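PDB 2C0R: phosphoserine aminotransferase from Bacillus circulans, which catalyses the pyridoxal-phosphate-dependent, reversible transamination of 3-phosphohydroxypyruvate to phosphoserine in serine biosynthesis, and a parallel step toward pyridoxine 5'-phosphate. Local coordinates for residues L20-A25 with I255-G260; V28-Q31 with S36-E39; R57-A60 with N64-G67; A272-D277 with V342-C347. The protein carries 1 engineered substitution. One frame throughout, in Å; residues are numbered along the deposited sequence.

Overall arrangement
Contacts 2 and 3 lie within the first 70 residues, contact 1 ties that region to the end of helix 242-257, and contact 4 lies apart on the C-terminal helices. Contacts 1 and 2 adjoin in sequence, their centres about 17 Å apart, and both touch the second subunit. Contact 3, at the end of helix 45-61, has its centre about 20 Å from that of contact 1. After helix 242-257 the chain enters helix 260-280 of contact 4, about 21 Å from contact 1 between centres. Contacts 2 and 4 are about 36 Å apart between centres. Contact 2 alone comes near the cofactor site: the I37 side chain is about 11 Å from that of T239, a pyridoxal phosphate-binding residue.

Contact 1: residues L20-A25 with I255-G260; sequences LERAQA and IEERGG
R22 and E257 reach for each other from opposite directions across a wide gap, their CA atoms 14.1 Å apart, and meet at their charged ends. The guanidinium and the carboxylate stand almost perpendicular, with 88° between their planes, so a single N-H does the work instead of a two-pronged pairing. R22 NH2 gives a hydrogen bond of 3.3 Å to E257 OE1, bent to 146° at the hydrogen, which lands on the syn lone pair of that oxygen. Seen from the arginine, OE1 sits near the edge of the guanidinium but tilted somewhat from its plane. The R22 chain bends at chi3 (-147°), while E257 stays extended beyond CG, so the glutamate simply holds its carboxylate out to the arginine.

The same OE1 takes a second, weak bond from R258 NH1 at 3.4 Å, in the plane of that guanidinium and at its edge. Two arginines thus share one carboxylate oxygen, which probably offsets the nearness of their positive charges. R258 has another acidic partner in E18, through NH2, and R22 also packs on E250. Cutting R22 back to an alanine would probably cost E257 its link to helix 17-25, and with it the bridge between the two helices, leaving R258 as its partner in the network.

Just beyond the bridge, helix 242-257 ends in a Schellman motif, with G260 N bonded to I255 O and G259 N to E256 O, and G259 as the positive-phi C-prime residue. The whole is a surface salt-bridge network tying helix 17-25 to a Schellman-capped helix end.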
loop_
_atom_site.group_PDB
_atom_site.type_symbol
_atom_site.label_atom_id
_atom_site.label_comp_id
_atom_site.label_asym_id
_atom_site.label_seq_id
_atom_site.Cartn_x
_atom_site.Cartn_y
_atom_site.Cartn_z
ATOM N N LEU A 20 2.210 -16.350 -10.576
ATOM C CA LEU A 20 3.575 -15.955 -10.292
ATOM C C LEU A 20 4.412 -16.117 -11.549
ATOM O O LEU A 20 5.223 -15.278 -11.848
ATOM C CB LEU A 20 4.145 -16.809 -9.184
ATOM C CG LEU A 20 3.508 -16.640 -7.807
ATOM C CD1 LEU A 20 4.064 -17.679 -6.857
ATOM C CD2 LEU A 20 3.782 -15.247 -7.269
ATOM N N GLU A 21 4.218 -17.194 -12.289
ATOM C CA GLU A 21 5.017 -17.404 -13.499
ATOM C C GLU A 21 4.711 -16.350 -14.553
ATOM O O GLU A 21 5.612 -15.867 -15.261
ATOM C CB GLU A 21 4.774 -18.788 -14.060
ATOM C CG GLU A 21 5.311 -19.887 -13.124
ATOM C CD GLU A 21 4.961 -21.257 -13.694
ATOM O OE1 GLU A 21 4.075 -21.329 -14.592
ATOM O OE2 GLU A 21 5.591 -22.232 -13.231
ATOM N N ARG A 22 3.453 -15.986 -14.706
ATOM C CA ARG A 22 3.058 -14.966 -15.684
ATOM C C ARG A 22 3.658 -13.600 -15.333
ATOM O O ARG A 22 4.194 -12.878 -16.187
ATOM C CB ARG A 22 1.525 -14.827 -15.728
ATOM C CG ARG A 22 0.796 -15.868 -16.551
ATOM C CD ARG A 22 -0.705 -16.004 -16.307
ATOM N NE ARG A 22 -1.194 -17.374 -16.471
ATOM C CZ ARG A 22 -2.276 -17.874 -15.882
ATOM N NH1 ARG A 22 -2.969 -17.062 -15.077
ATOM N NH2 ARG A 22 -2.707 -19.139 -16.049
ATOM N N ALA A 23 3.509 -13.236 -14.066
ATOM C CA ALA A 23 3.996 -11.944 -13.602
ATOM C C ALA A 23 5.536 -11.915 -13.713
ATOM O O ALA A 23 6.111 -10.880 -14.100
ATOM C CB ALA A 23 3.523 -11.634 -12.214
ATOM N N GLN A 24 6.161 -13.056 -13.384
ATOM C CA GLN A 24 7.607 -13.059 -13.509
ATOM C C GLN A 24 8.055 -12.825 -14.944
ATOM O O GLN A 24 8.968 -12.071 -15.241
ATOM C CB GLN A 24 8.144 -14.427 -13.012
ATOM C CG GLN A 24 9.679 -14.516 -13.271
ATOM C CD GLN A 24 10.154 -15.914 -12.874
ATOM O OE1 GLN A 24 9.595 -16.935 -13.341
ATOM N NE2 GLN A 24 11.128 -15.955 -12.013
ATOM N N ALA A 25 7.360 -13.472 -15.883
ATOM C CA ALA A 25 7.829 -13.387 -17.266
ATOM C C ALA A 25 7.739 -11.976 -17.836
ATOM O O ALA A 25 8.590 -11.583 -18.658
ATOM C CB ALA A 25 7.023 -14.361 -18.114
ATOM N N ILE A 255 -9.068 -16.869 -11.262
ATOM C CA ILE A 255 -10.322 -17.386 -10.665
ATOM C C ILE A 255 -11.304 -17.712 -11.767
ATOM O O ILE A 255 -12.009 -18.735 -11.730
ATOM C CB ILE A 255 -10.903 -16.351 -9.675
ATOM C CG1 ILE A 255 -10.029 -16.143 -8.454
ATOM C CG2 ILE A 255 -12.312 -16.795 -9.226
ATOM C CD1 ILE A 255 -10.442 -15.032 -7.488
ATOM N N GLU A 256 -11.344 -16.834 -12.769
ATOM C CA GLU A 256 -12.277 -17.094 -13.882
ATOM C C GLU A 256 -11.884 -18.408 -14.532
ATOM O O GLU A 256 -12.740 -19.237 -14.876
ATOM C CB GLU A 256 -12.276 -15.910 -14.851
ATOM C CG GLU A 256 -13.070 -16.120 -16.112
ATOM C CD GLU A 256 -14.574 -15.991 -16.031
ATOM O OE1 GLU A 256 -15.165 -15.600 -17.073
ATOM O OE2 GLU A 256 -15.197 -16.283 -14.980
ATOM N N GLU A 257 -10.591 -18.642 -14.711
ATOM C CA GLU A 257 -10.146 -19.865 -15.380
ATOM C C GLU A 257 -10.447 -21.123 -14.587
ATOM O O GLU A 257 -10.461 -22.223 -15.146
ATOM C CB GLU A 257 -8.629 -19.880 -15.547
ATOM C CG GLU A 257 -8.053 -18.911 -16.537
ATOM C CD GLU A 257 -6.527 -18.860 -16.451
ATOM O OE1 GLU A 257 -5.938 -19.311 -15.436
ATOM O OE2 GLU A 257 -5.935 -18.359 -17.422
ATOM N N ARG A 258 -10.619 -20.930 -13.297
ATOM C CA ARG A 258 -10.838 -22.020 -12.377
ATOM C C ARG A 258 -12.335 -22.322 -12.281
ATOM O O ARG A 258 -12.723 -23.138 -11.459
ATOM C CB ARG A 258 -10.309 -21.666 -10.998
ATOM C CG ARG A 258 -8.812 -21.588 -10.801
ATOM C CD ARG A 258 -8.249 -22.998 -10.638
ATOM N NE ARG A 258 -7.076 -23.227 -11.423
ATOM C CZ ARG A 258 -6.457 -22.658 -12.434
ATOM N NH1 ARG A 258 -6.854 -21.556 -13.064
ATOM N NH2 ARG A 258 -5.337 -23.264 -12.842
ATOM N N GLY A 259 -13.164 -21.660 -13.096
ATOM C CA GLY A 259 -14.623 -21.869 -13.039
ATOM C C GLY A 259 -15.343 -20.815 -12.254
ATOM O O GLY A 259 -16.476 -21.026 -11.795
ATOM N N GLY A 260 -14.715 -19.679 -12.024
ATOM C CA GLY A 260 -15.273 -18.595 -11.252
ATOM C C GLY A 260 -15.525 -18.976 -9.821
ATOM O O GLY A 260 -14.893 -19.888 -9.262
#

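Contact 2: residues V28-Q31 with S36-E39; sequences VDYQ and SIME
Y30 and I37 make the tight part of this contact. Their side chains run side by side, pointing the same way, and I37 CD1 stands over the centre of the Y30 ring, 4.1 Å from the centroid and only 5° off the ring normal, a clear CH-pi contact. In I37, chi1 sets CG1 anti to the backbone N, and the turn at chi2 (68°) then brings CD1 over the ring. The opposite face is covered toward its rim by Q31 CG, so the ring is held between two aliphatic groups, and V46, V50 and Y246 pack around it.

Toward V28 the fit is looser. V28 O comes within 3.2 Å of S36 N, but the angle is too poor for a hydrogen bond. That N-H goes instead to E39 OE1, at 2.8 Å and nearly straight (170°), on its anti lone pair. The V28 side chain turns away from 36-39 and packs on Q24 of the second subunit, while Q31 is exposed.

S36 OG accepts from M38 N at 3.2 Å and also bonds F27 O. E39 OE1 pairs with R4 NH1 of the second subunit. This is a loop at the dimer interface, buried around Y30, S36, I37 and E39, whose 3-10 segment opens with an ST turn.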
loop_
_atom_site.group_PDB
_atom_site.type_symbol
_atom_site.label_atom_id
_atom_site.label_comp_id
_atom_site.label_asym_id
_atom_site.label_seq_id
_atom_site.Cartn_x
_atom_site.Cartn_y
_atom_site.Cartn_z
ATOM N N VAL A 28 10.013 -7.434 -16.089
ATOM C CA VAL A 28 10.921 -6.398 -16.559
ATOM C C VAL A 28 10.343 -5.585 -17.696
ATOM O O VAL A 28 10.505 -4.366 -17.724
ATOM C CB VAL A 28 12.271 -7.026 -16.956
ATOM C CG1 VAL A 28 13.130 -5.937 -17.547
ATOM C CG2 VAL A 28 12.935 -7.655 -15.737
ATOM N N ASP A 29 9.735 -6.270 -18.653
ATOM C CA ASP A 29 9.209 -5.607 -19.838
ATOM C C ASP A 29 7.758 -6.023 -20.054
ATOM O O ASP A 29 7.532 -7.157 -20.473
ATOM C CB ASP A 29 10.056 -5.986 -21.041
ATOM C CG ASP A 29 9.711 -5.155 -22.279
ATOM O OD1 ASP A 29 8.709 -4.413 -22.323
ATOM O OD2 ASP A 29 10.474 -5.252 -23.267
ATOM N N TYR A 30 6.849 -5.109 -19.739
ATOM C CA TYR A 30 5.428 -5.396 -19.876
ATOM C C TYR A 30 5.000 -5.090 -21.304
ATOM O O TYR A 30 5.084 -3.942 -21.725
ATOM C CB TYR A 30 4.628 -4.576 -18.908
ATOM C CG TYR A 30 3.142 -4.647 -18.994
ATOM C CD1 TYR A 30 2.483 -5.586 -18.180
ATOM C CD2 TYR A 30 2.397 -3.800 -19.795
ATOM C CE1 TYR A 30 1.088 -5.692 -18.208
ATOM C CE2 TYR A 30 1.006 -3.903 -19.811
ATOM C CZ TYR A 30 0.370 -4.836 -19.021
ATOM O OH TYR A 30 -0.997 -4.857 -19.095
ATOM N N GLN A 31 4.554 -6.115 -22.010
ATOM C CA GLN A 31 4.024 -5.991 -23.369
ATOM C C GLN A 31 4.843 -5.130 -24.329
ATOM O O GLN A 31 4.364 -4.274 -25.082
ATOM C CB GLN A 31 2.587 -5.445 -23.301
ATOM C CG GLN A 31 1.618 -6.351 -22.560
ATOM C CD GLN A 31 0.176 -5.872 -22.578
ATOM O OE1 GLN A 31 -0.244 -4.911 -23.226
ATOM N NE2 GLN A 31 -0.667 -6.557 -21.834
ATOM N N SER A 36 8.577 -1.925 -16.935
ATOM C CA SER A 36 7.775 -2.772 -16.058
ATOM C C SER A 36 6.449 -2.080 -15.784
ATOM O O SER A 36 6.405 -0.851 -15.813
ATOM C CB SER A 36 8.544 -2.936 -14.748
ATOM O OG SER A 36 7.721 -3.667 -13.833
ATOM N N ILE A 37 5.389 -2.832 -15.504
ATOM C CA ILE A 37 4.146 -2.171 -15.062
ATOM C C ILE A 37 4.360 -1.272 -13.866
ATOM O O ILE A 37 3.663 -0.248 -13.713
ATOM C CB ILE A 37 3.061 -3.219 -14.726
ATOM C CG1 ILE A 37 1.658 -2.588 -14.602
ATOM C CG2 ILE A 37 3.405 -3.999 -13.479
ATOM C CD1 ILE A 37 1.174 -2.106 -15.950
ATOM N N MET A 38 5.352 -1.601 -13.036
ATOM C CA MET A 38 5.687 -0.755 -11.890
ATOM C C MET A 38 6.259 0.611 -12.208
ATOM O O MET A 38 6.348 1.449 -11.306
ATOM C CB MET A 38 6.788 -1.422 -11.055
ATOM C CG MET A 38 6.316 -2.599 -10.222
ATOM S SD MET A 38 7.857 -3.098 -9.396
ATOM C CE MET A 38 7.138 -3.896 -7.956
ATOM N N GLU A 39 6.720 0.795 -13.438
ATOM C CA GLU A 39 7.398 2.033 -13.777
ATOM C C GLU A 39 6.524 2.982 -14.568
ATOM O O GLU A 39 7.059 3.992 -15.059
ATOM C CB GLU A 39 8.648 1.706 -14.628
ATOM C CG GLU A 39 9.665 0.853 -13.909
ATOM C CD GLU A 39 10.773 0.512 -14.897
ATOM O OE1 GLU A 39 10.497 -0.252 -15.861
ATOM O OE2 GLU A 39 11.895 1.027 -14.721
#

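Contact 3: residues R57-A60 with N64-G67; sequences RLLA and NPTG
The turn that follows helix 45-61 and leads the chain into strand 68-73 is drawn together by L59 and A60 on the helix meeting N64 and P65 in the loop. The one hydrogen bond between 57-60 and 64-67 runs from N64 N to L59 O, five residues back, at 2.8 Å. The donor lies above the carbonyl plane, 38° out of it, and so off the lone pairs, and the bond is bent to 144° at the hydrogen. N64 itself has left-handed backbone angles within the loop after the helix. P65 CD presses on that same L59 O at 3.4 Å, so the oxygen is met by both an N-H and a proline ring carbon.

Farther out, L59 CD2 and P65 CG touch at 4.2 Å as their side chains cross obliquely. The L59 side chain also packs on V70, while P65 rests on L185. The N64 amide folds back along A60, with ND2 3.6 Å from A60 CB. ND2 also comes to 3.2 Å from A60 N, but both are donors and no bond results.

Chemically, then, these two segments are joined by one bent backbone bond and a modest apolar touch. P65 has no N-H to give, and its part here is apolar contact and shape.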
loop_
_atom_site.group_PDB
_atom_site.type_symbol
_atom_site.label_atom_id
_atom_site.label_comp_id
_atom_site.label_asym_id
_atom_site.label_seq_id
_atom_site.Cartn_x
_atom_site.Cartn_y
_atom_site.Cartn_z
ATOM N N ARG A 57 -13.419 -7.124 -13.967
ATOM C CA ARG A 57 -13.395 -8.589 -13.778
ATOM C C ARG A 57 -13.924 -9.001 -12.425
ATOM O O ARG A 57 -14.561 -10.041 -12.284
ATOM C CB ARG A 57 -11.923 -9.020 -13.841
ATOM C CG ARG A 57 -11.360 -9.019 -15.214
ATOM C CD ARG A 57 -9.948 -9.583 -15.214
ATOM N NE ARG A 57 -9.323 -9.579 -16.513
ATOM C CZ ARG A 57 -9.770 -9.945 -17.686
ATOM N NH1 ARG A 57 -11.012 -10.386 -17.846
ATOM N NH2 ARG A 57 -9.016 -9.884 -18.768
ATOM N N LEU A 58 -13.677 -8.204 -11.395
ATOM C CA LEU A 58 -14.217 -8.537 -10.062
ATOM C C LEU A 58 -15.733 -8.455 -10.090
ATOM O O LEU A 58 -16.392 -9.374 -9.621
ATOM C CB LEU A 58 -13.620 -7.577 -9.051
ATOM C CG LEU A 58 -13.917 -7.671 -7.570
ATOM C CD1 LEU A 58 -14.221 -9.007 -6.982
ATOM C CD2 LEU A 58 -12.679 -7.060 -6.851
ATOM N N LEU A 59 -16.320 -7.396 -10.625
ATOM C CA LEU A 59 -17.774 -7.321 -10.723
ATOM C C LEU A 59 -18.328 -8.486 -11.542
ATOM O O LEU A 59 -19.373 -9.045 -11.155
ATOM C CB LEU A 59 -18.243 -5.978 -11.291
ATOM C CG LEU A 59 -18.016 -4.817 -10.318
ATOM C CD1 LEU A 59 -18.321 -3.514 -11.043
ATOM C CD2 LEU A 59 -18.897 -4.903 -9.097
ATOM N N ALA A 60 -17.660 -8.843 -12.619
ATOM C CA ALA A 60 -18.158 -9.958 -13.418
ATOM C C ALA A 60 -18.122 -11.262 -12.590
ATOM O O ALA A 60 -19.068 -12.069 -12.703
ATOM C CB ALA A 60 -17.397 -10.088 -14.720
ATOM N N ASN A 64 -21.952 -9.450 -12.233
ATOM C CA ASN A 64 -22.230 -8.083 -12.669
ATOM C C ASN A 64 -23.359 -7.410 -11.922
ATOM O O ASN A 64 -24.277 -6.893 -12.538
ATOM C CB ASN A 64 -22.470 -8.064 -14.192
ATOM C CG ASN A 64 -21.133 -8.221 -14.930
ATOM O OD1 ASN A 64 -21.024 -8.826 -15.999
ATOM N ND2 ASN A 64 -20.094 -7.676 -14.326
ATOM N N PRO A 65 -23.272 -7.330 -10.595
ATOM C CA PRO A 65 -24.250 -6.472 -9.897
ATOM C C PRO A 65 -23.983 -5.047 -10.359
ATOM O O PRO A 65 -22.889 -4.686 -10.778
ATOM C CB PRO A 65 -23.868 -6.639 -8.436
ATOM C CG PRO A 65 -22.426 -7.012 -8.480
ATOM C CD PRO A 65 -22.245 -7.866 -9.710
ATOM N N THR A 66 -25.029 -4.229 -10.279
ATOM C CA THR A 66 -24.909 -2.851 -10.711
ATOM C C THR A 66 -25.054 -1.898 -9.526
ATOM O O THR A 66 -25.604 -2.315 -8.494
ATOM C CB THR A 66 -25.972 -2.497 -11.750
ATOM O OG1 THR A 66 -27.242 -2.716 -11.110
ATOM C CG2 THR A 66 -25.920 -3.372 -12.993
ATOM N N GLY A 67 -24.596 -0.663 -9.663
ATOM C CA GLY A 67 -24.660 0.294 -8.613
ATOM C C GLY A 67 -23.550 0.175 -7.590
ATOM O O GLY A 67 -23.652 0.853 -6.532
#

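Contact 4: residues A272-D277 with V342-C347; sequences ASLIYD and VPYESC
The hydroxyl oxygen of Y344 is pressed by the whole fork of L274, with CD1 at 3.6 Å and CD2 at 3.8 Å from OH and CG a little beyond. These are van der Waals touches, and no hydrogen bond crosses between 272-277 and 342-347. The two side chains cross at about a right angle. CD2 of L274 also reaches Y344 CE1 at 3.9 Å, meeting the ring obliquely. The same CD2 lies 3.8 Å from C347 O and touches the CB of that residue, so one methyl lies against both a tyrosine ring and the backbone of the facing helix.

The leucine's CG is swung anti to N (chi1 -170°), which sends its methyls across toward Y344 and C347. Next along the helix, I275 brings CD1 to C347 SG at 3.8 Å, an apolar touch in a buried spot where I300, L350 and V351 pack around the isoleucine. With an alanine in place of L274, the Y344 ring and the C347 backbone would probably lose their shared methyl filler, and the tyrosine would be freer to turn.

Polar ties accompany the apolar seam: Y344 makes a cation-pi contact with K270, and V342 O bonds K271 NZ. P343 occupies the N-cap position of helix 344-361. The arrangement is one of helix packed on helix, with 260-280 and 344-361 sharing an apolar seam beside strand 299-303, as in the small C-terminal domain of fold type I aminotransferases.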
loop_
_atom_site.group_PDB
_atom_site.type_symbol
_atom_site.label_atom_id
_atom_site.label_comp_id
_atom_site.label_asym_id
_atom_site.label_seq_id
_atom_site.Cartn_x
_atom_site.Cartn_y
_atom_site.Cartn_z
ATOM N N ALA A 272 -11.152 -28.487 2.187
ATOM C CA ALA A 272 -11.520 -28.393 3.587
ATOM C C ALA A 272 -12.039 -29.742 4.089
ATOM O O ALA A 272 -11.736 -30.115 5.218
ATOM C CB ALA A 272 -12.587 -27.314 3.749
ATOM N N SER A 273 -12.808 -30.412 3.224
ATOM C CA SER A 273 -13.446 -31.661 3.643
ATOM C C SER A 273 -12.352 -32.655 3.972
ATOM O O SER A 273 -12.481 -33.407 4.951
ATOM C CB SER A 273 -14.317 -32.165 2.495
ATOM O OG SER A 273 -14.844 -33.473 2.766
ATOM N N LEU A 274 -11.268 -32.675 3.189
ATOM C CA LEU A 274 -10.217 -33.662 3.485
ATOM C C LEU A 274 -9.588 -33.435 4.840
ATOM O O LEU A 274 -9.307 -34.347 5.628
ATOM C CB LEU A 274 -9.183 -33.525 2.359
ATOM C CG LEU A 274 -8.148 -34.658 2.384
ATOM C CD1 LEU A 274 -8.748 -35.919 1.770
ATOM C CD2 LEU A 274 -6.917 -34.204 1.632
ATOM N N ILE A 275 -9.366 -32.156 5.164
ATOM C CA ILE A 275 -8.675 -31.860 6.401
ATOM C C ILE A 275 -9.610 -32.002 7.583
ATOM O O ILE A 275 -9.232 -32.546 8.631
ATOM C CB ILE A 275 -8.082 -30.454 6.321
ATOM C CG1 ILE A 275 -7.000 -30.379 5.239
ATOM C CG2 ILE A 275 -7.558 -30.067 7.682
ATOM C CD1 ILE A 275 -6.704 -28.934 4.798
ATOM N N TYR A 276 -10.886 -31.561 7.482
ATOM C CA TYR A 276 -11.812 -31.773 8.588
ATOM C C TYR A 276 -12.011 -33.266 8.807
ATOM O O TYR A 276 -12.156 -33.647 9.970
ATOM C CB TYR A 276 -13.155 -31.099 8.330
ATOM C CG TYR A 276 -13.112 -29.588 8.613
ATOM C CD1 TYR A 276 -13.417 -28.697 7.579
ATOM C CD2 TYR A 276 -12.796 -29.123 9.881
ATOM C CE1 TYR A 276 -13.369 -27.323 7.873
ATOM C CE2 TYR A 276 -12.756 -27.773 10.171
ATOM C CZ TYR A 276 -13.059 -26.883 9.136
ATOM O OH TYR A 276 -13.010 -25.543 9.413
ATOM N N ASP A 277 -12.024 -34.053 7.739
ATOM C CA ASP A 277 -12.163 -35.511 7.943
ATOM C C ASP A 277 -10.973 -36.053 8.710
ATOM O O ASP A 277 -11.134 -36.962 9.512
ATOM C CB ASP A 277 -12.253 -36.240 6.602
ATOM C CG ASP A 277 -12.099 -37.740 6.811
ATOM O OD1 ASP A 277 -11.125 -38.438 6.409
ATOM O OD2 ASP A 277 -13.050 -38.260 7.438
ATOM N N VAL A 342 -4.234 -22.233 -2.498
ATOM C CA VAL A 342 -3.569 -23.389 -1.858
ATOM C C VAL A 342 -4.035 -24.632 -2.607
ATOM O O VAL A 342 -5.253 -24.882 -2.669
ATOM C CB VAL A 342 -3.928 -23.436 -0.362
ATOM C CG1 VAL A 342 -3.313 -24.700 0.229
ATOM C CG2 VAL A 342 -3.434 -22.183 0.357
ATOM N N PRO A 343 -3.153 -25.403 -3.218
ATOM C CA PRO A 343 -3.556 -26.530 -4.039
ATOM C C PRO A 343 -4.047 -27.706 -3.195
ATOM O O PRO A 343 -3.676 -27.911 -2.051
ATOM C CB PRO A 343 -2.259 -26.929 -4.760
ATOM C CG PRO A 343 -1.395 -25.700 -4.691
ATOM C CD PRO A 343 -1.684 -25.191 -3.299
ATOM N N TYR A 344 -4.905 -28.522 -3.775
ATOM C CA TYR A 344 -5.358 -29.722 -3.068
ATOM C C TYR A 344 -4.176 -30.580 -2.699
ATOM O O TYR A 344 -4.160 -31.184 -1.619
ATOM C CB TYR A 344 -6.315 -30.459 -3.985
ATOM C CG TYR A 344 -6.878 -31.726 -3.382
ATOM C CD1 TYR A 344 -7.730 -31.642 -2.294
ATOM C CD2 TYR A 344 -6.561 -32.977 -3.935
ATOM C CE1 TYR A 344 -8.272 -32.774 -1.712
ATOM C CE2 TYR A 344 -7.111 -34.106 -3.334
ATOM C CZ TYR A 344 -7.952 -34.001 -2.247
ATOM O OH TYR A 344 -8.488 -35.150 -1.688
ATOM N N GLU A 345 -3.148 -30.624 -3.545
ATOM C CA GLU A 345 -1.984 -31.450 -3.188
ATOM C C GLU A 345 -1.332 -30.993 -1.884
ATOM O O GLU A 345 -0.792 -31.857 -1.147
ATOM C CB GLU A 345 -1.010 -31.430 -4.382
ATOM C CG GLU A 345 -1.615 -32.171 -5.564
ATOM C CD GLU A 345 -2.651 -31.394 -6.377
ATOM O OE1 GLU A 345 -2.824 -30.163 -6.137
ATOM O OE2 GLU A 345 -3.339 -31.999 -7.245
ATOM N N SER A 346 -1.352 -29.698 -1.549
ATOM C CA SER A 346 -0.825 -29.306 -0.241
ATOM C C SER A 346 -1.652 -29.908 0.893
ATOM O O SER A 346 -1.154 -30.330 1.949
ATOM C CB SER A 346 -0.833 -27.784 -0.079
ATOM O OG SER A 346 0.204 -27.208 -0.874
ATOM N N CYS A 347 -2.972 -29.938 0.651
ATOM C CA CYS A 347 -3.887 -30.470 1.663
ATOM C C CYS A 347 -3.714 -31.982 1.802
ATOM O O CYS A 347 -3.751 -32.532 2.881
ATOM C CB CYS A 347 -5.310 -30.117 1.236
ATOM S SG CYS A 347 -5.526 -28.309 1.282
#